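Local coordinates for protein nucleocapsid (Crimean-congo hemorrhagic fever virus, PDB 4AKL) that binds single- and double-stranded RNA, including the panhandle of the viral genome ends, probably helps package the viral genome, and probably also cuts DNA as an endonuclease without sequence preference, at residues E97-T100 with G101-K104; V117-I120 with E121-F124; C201-F204 with V205-K208; E249-K252 with T253-L257; V268-A271 with S272-M276. One frame throughout, in Å; residues are numbered along the deposited sequence.

Contact 1: E97-T100 with G101-K104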
loop_
_atom_site.group_PDB
_atom_site.type_symbol
_atom_site.label_atom_id
_atom_site.label_comp_id
_atom_site.label_asym_id
_atom_site.label_seq_id
_atom_site.Cartn_x
_atom_site.Cartn_y
_atom_site.Cartn_z
ATOM N N GLU A 97 15.476 -13.816 0.023
ATOM C CA GLU A 97 16.806 -14.406 -0.052
ATOM C C GLU A 97 17.391 -14.339 -1.472
ATOM O O GLU A 97 18.580 -14.075 -1.645
ATOM C CB GLU A 97 16.742 -15.868 0.404
ATOM C CG GLU A 97 17.911 -16.275 1.281
ATOM C CD GLU A 97 17.800 -15.661 2.643
ATOM O OE1 GLU A 97 16.880 -16.081 3.407
ATOM O OE2 GLU A 97 18.631 -14.757 2.953
ATOM N N LYS A 98 16.555 -14.591 -2.478
ATOM C CA LYS A 98 16.989 -14.541 -3.915
ATOM C C LYS A 98 17.005 -13.126 -4.531
ATOM O O LYS A 98 17.563 -12.951 -5.610
ATOM C CB LYS A 98 16.085 -15.432 -4.799
ATOM C CG LYS A 98 16.181 -16.912 -4.489
ATOM C CD LYS A 98 14.894 -17.702 -4.885
ATOM C CE LYS A 98 14.676 -17.746 -6.390
ATOM N NZ LYS A 98 13.627 -18.753 -6.770
ATOM N N ASN A 99 16.390 -12.135 -3.865
ATOM C CA ASN A 99 16.213 -10.761 -4.450
ATOM C C ASN A 99 16.722 -9.613 -3.606
ATOM O O ASN A 99 16.359 -8.446 -3.827
ATOM C CB ASN A 99 14.751 -10.524 -4.794
ATOM C CG ASN A 99 14.328 -11.284 -5.997
ATOM O OD1 ASN A 99 14.619 -10.870 -7.133
ATOM N ND2 ASN A 99 13.654 -12.399 -5.787
ATOM N N THR A 100 17.584 -9.958 -2.660
ATOM C CA THR A 100 18.175 -9.022 -1.705
ATOM C C THR A 100 18.780 -7.815 -2.404
ATOM O O THR A 100 18.682 -6.680 -1.921
ATOM C CB THR A 100 19.275 -9.769 -0.850
ATOM O OG1 THR A 100 18.662 -10.791 -0.007
ATOM C CG2 THR A 100 20.020 -8.797 0.028
ATOM N N GLY A 101 19.409 -8.061 -3.562
ATOM C CA GLY A 101 20.031 -7.011 -4.321
ATOM C C GLY A 101 19.058 -5.982 -4.845
ATOM O O GLY A 101 19.410 -4.816 -4.915
ATOM N N THR A 102 17.844 -6.378 -5.209
ATOM C CA THR A 102 16.888 -5.435 -5.815
ATOM C C THR A 102 16.145 -4.503 -4.829
ATOM O O THR A 102 15.601 -3.486 -5.247
ATOM C CB THR A 102 15.806 -6.163 -6.704
ATOM O OG1 THR A 102 15.598 -7.477 -6.216
ATOM C CG2 THR A 102 16.239 -6.259 -8.141
ATOM N N ILE A 103 16.117 -4.868 -3.539
ATOM C CA ILE A 103 15.429 -4.107 -2.515
ATOM C C ILE A 103 16.358 -3.403 -1.536
ATOM O O ILE A 103 15.906 -2.817 -0.570
ATOM C CB ILE A 103 14.470 -5.003 -1.765
ATOM C CG1 ILE A 103 15.184 -5.964 -0.800
ATOM C CG2 ILE A 103 13.604 -5.782 -2.792
ATOM C CD1 ILE A 103 14.240 -6.591 0.232
ATOM N N LYS A 104 17.659 -3.437 -1.809
ATOM C CA LYS A 104 18.663 -2.897 -0.911
ATOM C C LYS A 104 18.449 -1.396 -0.580
ATOM O O LYS A 104 18.851 -0.940 0.483
ATOM C CB LYS A 104 20.104 -3.160 -1.469
ATOM C CG LYS A 104 20.460 -2.419 -2.734
ATOM C CD LYS A 104 22.011 -2.317 -3.012
ATOM C CE LYS A 104 22.631 -3.592 -3.640
ATOM N NZ LYS A 104 23.707 -3.255 -4.681
#
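Thr102 turns its hydroxyl back onto the backbone of Asn99, three residues earlier. Its OG1 donates to Asn99 O at 2.7 Å, and its own backbone N gives a second bond to Asn99 O at 2.9 Å, bent to 139° at the hydrogen. Both donors come from the same face of the Asn99 carbonyl: OG1 is tilted moderately from the plane, while N stands well above it. The Thr102 chi1 of 28° falls short of a staggered value, and this twist carries OG1 round to the oxygen. The Asn99 and Thr102 side chains lie side by side and point the same way, with Asn99 CB 3.5 Å from Thr102 OG1. The Asn99 amide has other business, since its ND2 bonds back to Trp95 O in helix 86-98; likewise Thr100 OG1 bonds to Phe96 O. Ile103 CG1 sits between its backbone N and carbonyl carbon (chi1 74°) and rests 3.7 Å from Thr100 O, while the side chain packs on Trp95, Phe96 and Ala129. This turn links helix 86-98 to the short helix 104-107. Two bonds on one carbonyl imply that the first peptide beyond the helix end is held by a single residue, through main chain and side chain together.

Contact 2: V117-I120 with E121-F124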
loop_
_atom_site.group_PDB
_atom_site.type_symbol
_atom_site.label_atom_id
_atom_site.label_comp_id
_atom_site.label_asym_id
_atom_site.label_seq_id
_atom_site.Cartn_x
_atom_site.Cartn_y
_atom_site.Cartn_z
ATOM N N VAL A 117 11.820 10.084 7.012
ATOM C CA VAL A 117 11.049 10.061 5.812
ATOM C C VAL A 117 11.868 9.370 4.720
ATOM O O VAL A 117 13.076 9.596 4.607
ATOM C CB VAL A 117 10.691 11.510 5.383
ATOM C CG1 VAL A 117 10.081 11.523 3.965
ATOM C CG2 VAL A 117 9.744 12.162 6.438
ATOM N N PRO A 118 11.241 8.524 3.925
ATOM C CA PRO A 118 11.993 7.910 2.855
ATOM C C PRO A 118 12.254 8.859 1.678
ATOM O O PRO A 118 11.510 9.799 1.456
ATOM C CB PRO A 118 11.094 6.776 2.404
ATOM C CG PRO A 118 9.766 7.144 2.759
ATOM C CD PRO A 118 9.857 8.014 3.979
ATOM N N LYS A 119 13.320 8.595 0.950
ATOM C CA LYS A 119 13.536 9.204 -0.371
ATOM C C LYS A 119 12.504 8.615 -1.324
ATOM O O LYS A 119 12.041 7.469 -1.154
ATOM C CB LYS A 119 14.938 8.908 -0.852
ATOM C CG LYS A 119 16.001 9.622 0.009
ATOM C CD LYS A 119 17.362 8.830 0.124
ATOM C CE LYS A 119 17.437 8.053 1.473
ATOM N NZ LYS A 119 18.405 6.870 1.505
ATOM N N ILE A 120 12.145 9.364 -2.348
ATOM C CA ILE A 120 11.104 8.913 -3.242
ATOM C C ILE A 120 11.535 7.579 -3.930
ATOM O O ILE A 120 10.708 6.745 -4.171
ATOM C CB ILE A 120 10.712 10.029 -4.245
ATOM C CG1 ILE A 120 9.462 9.670 -5.047
ATOM C CG2 ILE A 120 11.864 10.324 -5.193
ATOM C CD1 ILE A 120 8.219 9.550 -4.256
ATOM N N GLU A 121 12.839 7.409 -4.207
ATOM C CA GLU A 121 13.342 6.233 -4.924
ATOM C C GLU A 121 13.095 4.978 -4.069
ATOM O O GLU A 121 12.750 3.949 -4.591
ATOM C CB GLU A 121 14.851 6.327 -5.229
ATOM C CG GLU A 121 15.334 7.315 -6.301
ATOM C CD GLU A 121 15.454 8.803 -5.835
ATOM O OE1 GLU A 121 15.281 9.098 -4.616
ATOM O OE2 GLU A 121 15.714 9.652 -6.731
ATOM N N GLN A 122 13.280 5.104 -2.746
ATOM C CA GLN A 122 12.982 4.013 -1.789
ATOM C C GLN A 122 11.504 3.616 -1.855
ATOM O O GLN A 122 11.205 2.434 -1.754
ATOM C CB GLN A 122 13.382 4.392 -0.364
ATOM C CG GLN A 122 14.898 4.591 -0.192
ATOM C CD GLN A 122 15.249 5.135 1.161
ATOM O OE1 GLN A 122 14.811 6.203 1.509
ATOM N NE2 GLN A 122 16.056 4.398 1.929
ATOM N N LEU A 123 10.604 4.586 -2.053
ATOM C CA LEU A 123 9.167 4.285 -2.214
ATOM C C LEU A 123 8.915 3.587 -3.522
ATOM O O LEU A 123 8.214 2.553 -3.532
ATOM C CB LEU A 123 8.247 5.529 -2.165
ATOM C CG LEU A 123 8.120 6.291 -0.875
ATOM C CD1 LEU A 123 7.228 7.520 -0.984
ATOM C CD2 LEU A 123 7.600 5.315 0.235
ATOM N N PHE A 124 9.470 4.137 -4.630
ATOM C CA PHE A 124 9.235 3.517 -5.947
ATOM C C PHE A 124 9.776 2.121 -6.020
ATOM O O PHE A 124 9.087 1.238 -6.520
ATOM C CB PHE A 124 9.830 4.342 -7.078
ATOM C CG PHE A 124 9.077 5.603 -7.382
ATOM C CD1 PHE A 124 7.727 5.771 -7.040
ATOM C CD2 PHE A 124 9.713 6.625 -8.042
ATOM C CE1 PHE A 124 7.063 6.959 -7.358
ATOM C CE2 PHE A 124 9.037 7.799 -8.351
ATOM C CZ PHE A 124 7.708 7.952 -8.001
#
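The first turn of helix 120-136 is built here, with Lys119 as the N-cap residue and Gln122 reaching back to it. Gln122 OE1 accepts from Lys119 N at 2.9 Å, the donor lying in the plane of the amide carbonyl and the N-H pointing at it with an angle of 153°. Gln122 CG is anti to the carbonyl carbon (chi1 -65°) and the chain then runs straight out, which carries the amide back past the start of the helix. Lys119 folds across this amide, its CE 3.2 Å from Gln122 OE1. The other end of the amide, NE2, bonds to Ser105 O, so both ends are engaged and its flip is fixed. A side chain three residues into a helix that bonds the N-cap N-H is the returning half of a capping box; the side chain of Lys119 has no acceptor to supply the other half. On the buried side of the turn, Ile120 CG1 lies over one face of the Phe124 ring, offset toward the rim and 4.1 Å from its centroid, a CH-pi contact. Pro118 CG meets Leu123 CD2 at 3.8 Å, and Ile120 CD1 meets Leu123 CD1 at 4.0 Å. Arg298 of helix 295-301 covers Ile120 and Leu123, and its NH1 bonds to Pro118 O.

Contact 3: C201-F204 with V205-K208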
loop_
_atom_site.group_PDB
_atom_site.type_symbol
_atom_site.label_atom_id
_atom_site.label_comp_id
_atom_site.label_asym_id
_atom_site.label_seq_id
_atom_site.Cartn_x
_atom_site.Cartn_y
_atom_site.Cartn_z
ATOM N N CYS A 201 9.201 19.804 -27.183
ATOM C CA CYS A 201 9.701 18.567 -26.605
ATOM C C CYS A 201 9.059 17.353 -27.262
ATOM O O CYS A 201 9.758 16.382 -27.581
ATOM C CB CYS A 201 9.476 18.534 -25.080
ATOM S SG CYS A 201 10.519 19.686 -24.164
ATOM N N ARG A 202 7.737 17.414 -27.470
ATOM C CA ARG A 202 6.999 16.316 -28.103
ATOM C C ARG A 202 7.580 16.009 -29.484
ATOM O O ARG A 202 7.745 14.863 -29.838
ATOM C CB ARG A 202 5.487 16.618 -28.182
ATOM C CG ARG A 202 4.602 15.429 -28.722
ATOM C CD ARG A 202 3.058 15.645 -28.556
ATOM N NE ARG A 202 2.754 17.037 -28.191
ATOM C CZ ARG A 202 2.208 17.463 -27.043
ATOM N NH1 ARG A 202 1.814 16.619 -26.066
ATOM N NH2 ARG A 202 2.024 18.780 -26.880
ATOM N N GLU A 203 7.912 17.044 -30.244
ATOM C CA GLU A 203 8.538 16.852 -31.564
ATOM C C GLU A 203 10.008 16.332 -31.463
ATOM O O GLU A 203 10.398 15.402 -32.184
ATOM C CB GLU A 203 8.458 18.132 -32.377
ATOM C CG GLU A 203 7.035 18.439 -32.922
ATOM C CD GLU A 203 6.620 17.527 -34.086
ATOM O OE1 GLU A 203 7.486 17.140 -34.907
ATOM O OE2 GLU A 203 5.424 17.192 -34.177
ATOM N N PHE A 204 10.791 16.934 -30.567
ATOM C CA PHE A 204 12.190 16.540 -30.337
ATOM C C PHE A 204 12.314 15.029 -30.052
ATOM O O PHE A 204 13.113 14.340 -30.686
ATOM C CB PHE A 204 12.779 17.350 -29.174
ATOM C CG PHE A 204 14.157 16.926 -28.765
ATOM C CD1 PHE A 204 15.271 17.313 -29.519
ATOM C CD2 PHE A 204 14.353 16.135 -27.621
ATOM C CE1 PHE A 204 16.561 16.927 -29.144
ATOM C CE2 PHE A 204 15.656 15.736 -27.237
ATOM C CZ PHE A 204 16.760 16.145 -28.013
ATOM N N VAL A 205 11.497 14.528 -29.120
ATOM C CA VAL A 205 11.587 13.133 -28.712
ATOM C C VAL A 205 11.112 12.106 -29.765
ATOM O O VAL A 205 11.218 10.906 -29.504
ATOM C CB VAL A 205 10.877 12.878 -27.348
ATOM C CG1 VAL A 205 11.395 13.885 -26.295
ATOM C CG2 VAL A 205 9.309 12.887 -27.474
ATOM N N LYS A 206 10.589 12.543 -30.926
ATOM C CA LYS A 206 10.368 11.606 -32.049
ATOM C C LYS A 206 11.694 11.173 -32.753
ATOM O O LYS A 206 11.663 10.330 -33.656
ATOM C CB LYS A 206 9.403 12.161 -33.115
ATOM C CG LYS A 206 7.898 12.156 -32.758
ATOM C CD LYS A 206 7.385 13.546 -32.537
ATOM C CE LYS A 206 5.849 13.643 -32.492
ATOM N NZ LYS A 206 5.319 14.130 -33.800
ATOM N N GLY A 207 12.833 11.729 -32.342
ATOM C CA GLY A 207 14.137 11.475 -33.007
ATOM C C GLY A 207 14.620 12.660 -33.864
ATOM O O GLY A 207 15.571 12.518 -34.655
ATOM N N LYS A 208 13.982 13.828 -33.694
ATOM C CA LYS A 208 14.312 15.058 -34.438
ATOM C C LYS A 208 15.354 15.905 -33.673
ATOM O O LYS A 208 15.110 17.050 -33.275
ATOM C CB LYS A 208 13.023 15.852 -34.725
ATOM C CG LYS A 208 12.050 15.101 -35.612
ATOM C CD LYS A 208 10.766 15.892 -35.898
ATOM C CE LYS A 208 9.742 15.004 -36.614
ATOM N NZ LYS A 208 8.425 15.698 -36.757
#
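Glu203 bends at chi2 (-73°), folding its carboxylate back toward the two lysines that follow, Lys206 and Lys208. Lys208 comes up fully extended alongside it, pointing the same way, and its NZ meets Glu203 OE1 nearly end-on to the C-O bond at 2.5 Å, shorter than such salt bridges normally are, so the exact length is doubtful though the pairing is clear. Lys206 takes another path: kinked at chi2 and again at chi4 (-100°), it runs its CD within 3.0 Å of Arg202 O and brings NZ to 3.1 Å from Glu203 OE2, from above the carboxylate plane. One carboxylate thus serves two ammonium groups, one on each oxygen, a network that would probably favour the charged form of all three. The network spans the C-terminal end of helix 195-204, where the chain leaves helical geometry at Gly207 with positive phi (105°), a conformation that suits glycine. Phe204 O takes Gly207 N at 3.1 Å, and more weakly Lys208 N, while Lys206 N bonds to Glu203 O at 3.1 Å. On the inner side Val205 CG1 touches Phe204 CD2 at 3.9 Å. Val205 also packs on Leu235 of helix 230-242, and the Phe204 ring lies almost parallel to that of Trp200.

Contact 4: E249-K252 with T253-L257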
loop_
_atom_site.group_PDB
_atom_site.type_symbol
_atom_site.label_atom_id
_atom_site.label_comp_id
_atom_site.label_asym_id
_atom_site.label_seq_id
_atom_site.Cartn_x
_atom_site.Cartn_y
_atom_site.Cartn_z
ATOM N N GLU A 249 12.569 7.893 -24.596
ATOM C CA GLU A 249 12.626 8.422 -25.959
ATOM C C GLU A 249 13.571 9.636 -26.091
ATOM O O GLU A 249 14.235 9.806 -27.141
ATOM C CB GLU A 249 11.228 8.828 -26.467
ATOM C CG GLU A 249 10.095 7.770 -26.394
ATOM C CD GLU A 249 10.469 6.441 -27.026
ATOM O OE1 GLU A 249 10.902 6.446 -28.201
ATOM O OE2 GLU A 249 10.321 5.390 -26.350
ATOM N N ALA A 250 13.632 10.479 -25.049
ATOM C CA ALA A 250 14.527 11.655 -25.053
ATOM C C ALA A 250 15.990 11.222 -25.015
ATOM O O ALA A 250 16.833 11.821 -25.710
ATOM C CB ALA A 250 14.233 12.573 -23.893
ATOM N N LYS A 251 16.282 10.203 -24.200
ATOM C CA LYS A 251 17.649 9.648 -24.073
ATOM C C LYS A 251 18.103 9.059 -25.410
ATOM O O LYS A 251 19.165 9.353 -25.875
ATOM C CB LYS A 251 17.717 8.595 -22.959
ATOM C CG LYS A 251 19.122 7.989 -22.719
ATOM C CD LYS A 251 19.188 7.243 -21.370
ATOM C CE LYS A 251 20.457 6.395 -21.228
ATOM N NZ LYS A 251 20.389 5.135 -22.020
ATOM N N LYS A 252 17.266 8.233 -26.019
ATOM C CA LYS A 252 17.517 7.679 -27.370
ATOM C C LYS A 252 17.797 8.782 -28.442
ATOM O O LYS A 252 18.653 8.644 -29.347
ATOM C CB LYS A 252 16.272 6.916 -27.779
ATOM C CG LYS A 252 16.310 6.172 -29.098
ATOM C CD LYS A 252 14.973 5.416 -29.300
ATOM C CE LYS A 252 14.888 4.168 -28.424
ATOM N NZ LYS A 252 13.582 3.420 -28.590
ATOM N N THR A 253 17.050 9.867 -28.336
ATOM C CA THR A 253 17.182 10.973 -29.272
ATOM C C THR A 253 18.534 11.611 -29.109
ATOM O O THR A 253 19.148 11.920 -30.094
ATOM C CB THR A 253 16.061 11.993 -29.088
ATOM O OG1 THR A 253 14.861 11.430 -29.614
ATOM C CG2 THR A 253 16.353 13.309 -29.831
ATOM N N VAL A 254 18.978 11.784 -27.854
ATOM C CA VAL A 254 20.266 12.401 -27.534
ATOM C C VAL A 254 21.410 11.495 -27.976
ATOM O O VAL A 254 22.418 12.001 -28.453
ATOM C CB VAL A 254 20.406 12.801 -26.016
ATOM C CG1 VAL A 254 21.758 13.440 -25.730
ATOM C CG2 VAL A 254 19.311 13.782 -25.608
ATOM N N GLU A 255 21.243 10.184 -27.827
ATOM C CA GLU A 255 22.219 9.206 -28.292
ATOM C C GLU A 255 22.278 9.244 -29.806
ATOM O O GLU A 255 23.355 9.090 -30.390
ATOM C CB GLU A 255 21.874 7.770 -27.812
ATOM C CG GLU A 255 21.987 7.533 -26.269
ATOM C CD GLU A 255 21.309 6.222 -25.771
ATOM O OE1 GLU A 255 20.788 5.429 -26.600
ATOM O OE2 GLU A 255 21.296 5.980 -24.532
ATOM N N ALA A 256 21.118 9.454 -30.441
ATOM C CA ALA A 256 21.064 9.605 -31.895
ATOM C C ALA A 256 21.884 10.829 -32.329
ATOM O O ALA A 256 22.651 10.762 -33.306
ATOM C CB ALA A 256 19.624 9.706 -32.364
ATOM N N LEU A 257 21.739 11.933 -31.585
ATOM C CA LEU A 257 22.505 13.168 -31.829
ATOM C C LEU A 257 24.017 12.921 -31.736
ATOM O O LEU A 257 24.807 13.394 -32.561
ATOM C CB LEU A 257 22.133 14.288 -30.815
ATOM C CG LEU A 257 22.841 15.642 -30.954
ATOM C CD1 LEU A 257 22.344 16.366 -32.230
ATOM C CD2 LEU A 257 22.719 16.575 -29.724
#
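Lys251 reaches forward one helical turn to Glu255. Its CB points away from the residues ahead, but CG is anti to the backbone N (chi1 -178°), and from there the side chain comes back within range of the glutamate. CG already lies 3.5 Å from Glu255 OE2. CD passes the same oxygen at 4.0 Å, and CE closes to 3.4 Å after an extended run. A final bend at chi4 (-76°) then turns NZ onto Glu255 OE2 at 2.8 Å, where it meets the oxygen nearly along the C-O bond. This salt bridge is the familiar pairing of opposite charges four residues apart on a helix, with both side chains exposed. Lys251 was modelled in two conformations, and the bridge described belongs to one of them; it may not be made all the time. Glu255, for its part, is extended beyond CG, and that CG lies 3.4 Å from Lys251 O.

On the other side of the helix a threonine closes on its own backbone. Thr253 OG1 donates to Glu249 O at 3.0 Å, beside the bond from Thr253 N to the same oxygen; the two donors reach the carbonyl from opposite faces of its plane. Its CG2 methyl packs on Phe204, and OG1 also lies against the Val205-Gly207 backbone.

The segment runs through the middle of helix 245-263. Val254 and Leu257 face helix 270-292, packing on Leu280, while Ala250 touches Val284 there as well as Val205. Tyr209, in the loop beyond helix 195-204, lies against Thr253, Ala256 and Leu257, while the lysine-glutamate pair lies among the exposed residues of the helix.

Contact 5: V268-A271 with S272-M276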
loop_
_atom_site.group_PDB
_atom_site.type_symbol
_atom_site.label_atom_id
_atom_site.label_comp_id
_atom_site.label_asym_id
_atom_site.label_seq_id
_atom_site.Cartn_x
_atom_site.Cartn_y
_atom_site.Cartn_z
ATOM N N VAL A 268 31.685 19.967 -37.474
ATOM C CA VAL A 268 31.219 20.322 -36.163
ATOM C C VAL A 268 32.376 20.653 -35.220
ATOM O O VAL A 268 33.479 20.068 -35.356
ATOM C CB VAL A 268 30.398 19.100 -35.624
ATOM C CG1 VAL A 268 30.529 18.932 -34.160
ATOM C CG2 VAL A 268 28.926 19.205 -36.037
ATOM N N ASP A 269 32.153 21.577 -34.272
ATOM C CA ASP A 269 33.192 21.908 -33.287
ATOM C C ASP A 269 33.047 20.869 -32.178
ATOM O O ASP A 269 31.985 20.741 -31.552
ATOM C CB ASP A 269 33.106 23.366 -32.782
ATOM C CG ASP A 269 33.547 24.413 -33.855
ATOM O OD1 ASP A 269 34.608 24.241 -34.546
ATOM O OD2 ASP A 269 32.837 25.434 -33.988
ATOM N N LYS A 270 34.120 20.102 -31.946
ATOM C CA LYS A 270 34.033 18.961 -31.018
ATOM C C LYS A 270 33.604 19.355 -29.621
ATOM O O LYS A 270 32.736 18.679 -29.040
ATOM C CB LYS A 270 35.325 18.152 -30.950
ATOM C CG LYS A 270 35.063 16.729 -30.256
ATOM C CD LYS A 270 36.256 15.827 -30.200
ATOM C CE LYS A 270 35.848 14.321 -29.874
ATOM N NZ LYS A 270 34.703 14.225 -28.932
ATOM N N ALA A 271 34.187 20.435 -29.087
ATOM C CA ALA A 271 33.905 20.846 -27.697
ATOM C C ALA A 271 32.429 21.202 -27.505
ATOM O O ALA A 271 31.793 20.725 -26.558
ATOM C CB ALA A 271 34.836 22.001 -27.231
ATOM N N SER A 272 31.858 22.000 -28.394
ATOM C CA SER A 272 30.459 22.404 -28.188
ATOM C C SER A 272 29.494 21.243 -28.491
ATOM O O SER A 272 28.456 21.165 -27.863
ATOM C CB SER A 272 30.097 23.709 -28.929
ATOM O OG SER A 272 30.572 23.738 -30.220
ATOM N N ALA A 273 29.866 20.361 -29.426
ATOM C CA ALA A 273 29.148 19.116 -29.689
ATOM C C ALA A 273 29.139 18.181 -28.480
ATOM O O ALA A 273 28.097 17.614 -28.201
ATOM C CB ALA A 273 29.747 18.379 -30.862
ATOM N N ASP A 274 30.279 18.012 -27.790
ATOM C CA ASP A 274 30.317 17.217 -26.542
ATOM C C ASP A 274 29.530 17.894 -25.409
ATOM O O ASP A 274 28.797 17.227 -24.699
ATOM C CB ASP A 274 31.744 16.934 -26.068
ATOM C CG ASP A 274 32.503 16.009 -26.988
ATOM O OD1 ASP A 274 31.873 15.330 -27.813
ATOM O OD2 ASP A 274 33.761 15.970 -26.886
ATOM N N ASN A 275 29.689 19.210 -25.253
ATOM C CA ASN A 275 28.962 19.964 -24.196
ATOM C C ASN A 275 27.438 19.907 -24.379
ATOM O O ASN A 275 26.696 19.718 -23.410
ATOM C CB ASN A 275 29.455 21.429 -24.078
ATOM C CG ASN A 275 30.929 21.529 -23.551
ATOM O OD1 ASN A 275 31.443 20.603 -22.947
ATOM N ND2 ASN A 275 31.584 22.659 -23.799
ATOM N N MET A 276 26.984 20.041 -25.613
ATOM C CA MET A 276 25.555 19.953 -25.889
ATOM C C MET A 276 25.017 18.570 -25.522
ATOM O O MET A 276 23.956 18.483 -24.895
ATOM C CB MET A 276 25.242 20.271 -27.338
ATOM C CG MET A 276 23.748 20.206 -27.621
ATOM S SD MET A 276 23.329 20.950 -29.182
ATOM C CE MET A 276 23.514 22.701 -28.856
#
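Lys270 and Asp274 slant across one another on the outside of the first turns of helix 270-292. The lysine starts with its CB directed away, then runs extended from CG to CE before chi4 (-35°) turns NZ toward the two carboxylate oxygens. NZ takes them unequally: Asp274 OD2 at 2.8 Å, through the lone pair on the side of the other oxygen, and Asp274 OD1 at 3.2 Å, a weak bond. This forked grip limits how the carboxylate can turn. Underneath, Asp274 N bonds to Lys270 O at 2.8 Å, so main chain and side chains join the same two residues.

Toward helix 245-263 the chemistry is apolar. Val268, still in extended conformation before the helix, turns CG1 onto Ala273 CB at 3.4 Å, an unusually close approach whose exact value is doubtful, and both residues also rest on Leu261.

Asp269 occupies the N-cap position, yet in the conformer described, one of two modelled, its carboxylate makes no capping bond. Its carbonyl does take part, accepting from Ala273 N at 3.0 Å almost straight along the C=O direction. Ser272 places OG near the start of the helix, 3.6 Å from Asp269 CB, which is a contact and no more.

Val268 and Asp269 end the DEVD motif, Asp266 to Asp269, a sequence of the kind recognised by caspase-3. It lies at the exposed start of a helix, with its last residue at the N-cap: the first backbone bond of the helix is accepted by that residue, and the i to i+4 salt bridge starts at the next one.

All five contacts are local, within a largely helical protein, and they differ mainly in burial. Contact 2 is the buried one, where apolar packing accompanies an amide bonded at both ends; contacts 1 and 5 lie at the surface, and contacts 3 and 4 are partly buried. Helix ends dominate: contacts 2 and 5 start helices, contact 3 closes one, contact 1 joins two, and contact 4 runs mid-helix. Contacts 1 and 4 both turn a threonine hydroxyl onto a backbone carbonyl, whereas contacts 3, 4 and 5 carry salt bridges near the surface. Contacts 3 and 4 touch, with Phe204 CZ 3.4 Å from Thr253 CG2, while contacts 4 and 5 sit on successive helices, 245-263 and 270-292.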